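Local structure of sulfite dehydrogenase (Paracoccus pantotrophus, 2XTS) at residues V285-A290 and L324-L329. The protein probably oxidises protein-bound sulfur as a sulfane dehydrogenase of the Sox system, using a molybdenum cofactor and passing electrons to heme c. Sequence-based numbering, arbitrary orientation.
Sequences VISGLA and LTRFHL
The Phe327 ring lies with one face over Gly288, whose CA stands 3.8 Å from the ring centroid and 23° off its normal, a CH-pi contact. Phe327 CG sits between its own backbone N and carbonyl carbon (chi1 67°), which folds the ring back over the neighbouring strand, directly against the Gly288 backbone, with Phe327 CZ 3.6 Å from Gly288 CA. Near the ring plane, Ala290 N lies at the edge. On the opposite face of the sheet, Leu289 lies over one face of the Arg326 guanidinium, offset toward its rim, with Leu289 CD2 3.4 Å from Arg326 NH2. Bends at chi2 and chi3 turn the arginine back so that NH1 donates to Ser287 OG at 2.9 Å, a bent bond with OG 31° out of the guanidinium plane. Thr269 OG1 also bonds NH1, Gly63 O takes NE, and Glu62 OE1 bonds Ser287 OG. A leucine in place of Arg326 would probably leave Ser287 OG and Gly63 O without these donors and Leu289 without its flat partner. The backbones form an antiparallel ladder with hydrogen-bonded pairs Ile286-Leu329, Gly288-Phe327 and Ala290-Thr325; Phe327 N to Gly288 O measures 2.9 Å. Arg111 of the second subunit packs on Ser287 and His328, consistent with the Mo-co oxidoreductase dimerisation family region in which both segments lie. In their antiparallel sheet, 282-291 and 325-333 are adjacent, flanked by 265-270 and 311-316, while Val300 and Val302 of strand 297-303 pack against Phe327.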
loop_
_atom_site.group_PDB
_atom_site.type_symbol
_atom_site.label_atom_id
_atom_site.label_comp_id
_atom_site.label_asym_id
_atom_site.label_seq_id
_atom_site.Cartn_x
_atom_site.Cartn_y
_atom_site.Cartn_z
ATOM N N VAL A 285 -21.578 2.956 -11.301
ATOM C CA VAL A 285 -20.886 1.951 -10.499
ATOM C C VAL A 285 -21.267 2.104 -9.028
ATOM O O VAL A 285 -21.137 3.177 -8.441
ATOM C CB VAL A 285 -19.359 2.094 -10.641
ATOM C CG1 VAL A 285 -18.646 1.151 -9.644
ATOM C CG2 VAL A 285 -18.930 1.839 -12.117
ATOM N N ILE A 286 -21.790 1.035 -8.445
ATOM C CA ILE A 286 -21.920 0.923 -6.996
ATOM C C ILE A 286 -20.707 0.154 -6.501
ATOM O O ILE A 286 -20.461 -0.964 -6.935
ATOM C CB ILE A 286 -23.240 0.224 -6.563
ATOM C CG1 ILE A 286 -24.432 1.056 -7.097
ATOM C CG2 ILE A 286 -23.240 -0.002 -5.059
ATOM C CD1 ILE A 286 -25.773 0.472 -6.795
ATOM N N SER A 287 -19.928 0.781 -5.622
ATOM C CA SER A 287 -18.697 0.186 -5.091
ATOM C C SER A 287 -18.783 0.157 -3.575
ATOM O O SER A 287 -19.340 1.075 -2.983
ATOM C CB SER A 287 -17.500 1.042 -5.494
ATOM O OG SER A 287 -16.287 0.482 -5.060
ATOM N N GLY A 288 -18.215 -0.873 -2.954
ATOM C CA GLY A 288 -18.116 -0.839 -1.518
ATOM C C GLY A 288 -17.204 -1.872 -0.931
ATOM O O GLY A 288 -16.536 -2.634 -1.635
ATOM N N LEU A 289 -17.194 -1.865 0.403
ATOM C CA LEU A 289 -16.340 -2.732 1.190
ATOM C C LEU A 289 -17.169 -3.658 2.091
ATOM O O LEU A 289 -18.193 -3.259 2.628
ATOM C CB LEU A 289 -15.425 -1.912 2.098
ATOM C CG LEU A 289 -14.319 -1.155 1.377
ATOM C CD1 LEU A 289 -13.747 -0.066 2.276
ATOM C CD2 LEU A 289 -13.275 -2.144 0.890
ATOM N N ALA A 290 -16.714 -4.895 2.229
ATOM C CA ALA A 290 -17.312 -5.861 3.157
ATOM C C ALA A 290 -16.173 -6.557 3.896
ATOM O O ALA A 290 -15.074 -6.699 3.343
ATOM C CB ALA A 290 -18.149 -6.872 2.415
ATOM N N LEU A 324 -10.535 -6.717 4.459
ATOM C CA LEU A 324 -11.435 -5.974 3.599
ATOM C C LEU A 324 -11.559 -6.637 2.249
ATOM O O LEU A 324 -10.602 -7.168 1.685
ATOM C CB LEU A 324 -10.996 -4.520 3.402
ATOM C CG LEU A 324 -11.102 -3.562 4.582
ATOM C CD1 LEU A 324 -10.699 -2.154 4.132
ATOM C CD2 LEU A 324 -12.493 -3.540 5.121
ATOM N N THR A 325 -12.774 -6.569 1.723
ATOM C CA THR A 325 -13.173 -7.192 0.474
ATOM C C THR A 325 -13.971 -6.175 -0.328
ATOM O O THR A 325 -14.906 -5.569 0.191
ATOM C CB THR A 325 -14.011 -8.447 0.797
ATOM O OG1 THR A 325 -13.271 -9.271 1.706
ATOM C CG2 THR A 325 -14.381 -9.242 -0.452
ATOM N N ARG A 326 -13.602 -5.996 -1.590
ATOM C CA ARG A 326 -14.246 -5.028 -2.468
ATOM C C ARG A 326 -15.362 -5.682 -3.233
ATOM O O ARG A 326 -15.184 -6.766 -3.748
ATOM C CB ARG A 326 -13.210 -4.489 -3.439
ATOM C CG ARG A 326 -13.734 -3.487 -4.473
ATOM C CD ARG A 326 -14.349 -2.201 -3.912
ATOM N NE ARG A 326 -13.415 -1.508 -3.023
ATOM C CZ ARG A 326 -13.665 -0.364 -2.399
ATOM N NH1 ARG A 326 -14.832 0.251 -2.533
ATOM N NH2 ARG A 326 -12.761 0.147 -1.580
ATOM N N PHE A 327 -16.518 -5.023 -3.297
ATOM C CA PHE A 327 -17.628 -5.482 -4.140
ATOM C C PHE A 327 -18.100 -4.396 -5.072
ATOM O O PHE A 327 -17.945 -3.200 -4.803
ATOM C CB PHE A 327 -18.827 -6.015 -3.315
ATOM C CG PHE A 327 -19.551 -4.969 -2.497
ATOM C CD1 PHE A 327 -20.617 -4.254 -3.033
ATOM C CD2 PHE A 327 -19.182 -4.711 -1.186
ATOM C CE1 PHE A 327 -21.276 -3.295 -2.274
ATOM C CE2 PHE A 327 -19.851 -3.751 -0.417
ATOM C CZ PHE A 327 -20.887 -3.049 -0.956
ATOM N N HIS A 328 -18.687 -4.831 -6.189
ATOM C CA HIS A 328 -19.235 -3.929 -7.190
ATOM C C HIS A 328 -20.559 -4.435 -7.714
ATOM O O HIS A 328 -20.769 -5.639 -7.846
ATOM C CB HIS A 328 -18.330 -3.783 -8.404
ATOM C CG HIS A 328 -17.021 -3.129 -8.113
ATOM N ND1 HIS A 328 -16.860 -1.775 -7.908
ATOM C CD2 HIS A 328 -15.785 -3.669 -8.029
ATOM C CE1 HIS A 328 -15.580 -1.522 -7.669
ATOM N NE2 HIS A 328 -14.911 -2.655 -7.736
ATOM N N LEU A 329 -21.432 -3.490 -8.036
ATOM C CA LEU A 329 -22.649 -3.771 -8.794
ATOM C C LEU A 329 -22.825 -2.628 -9.767
ATOM O O LEU A 329 -22.846 -1.463 -9.374
ATOM C CB LEU A 329 -23.893 -3.900 -7.898
ATOM C CG LEU A 329 -25.215 -4.268 -8.599
ATOM C CD1 LEU A 329 -25.223 -5.747 -8.970
ATOM C CD2 LEU A 329 -26.453 -3.928 -7.796
#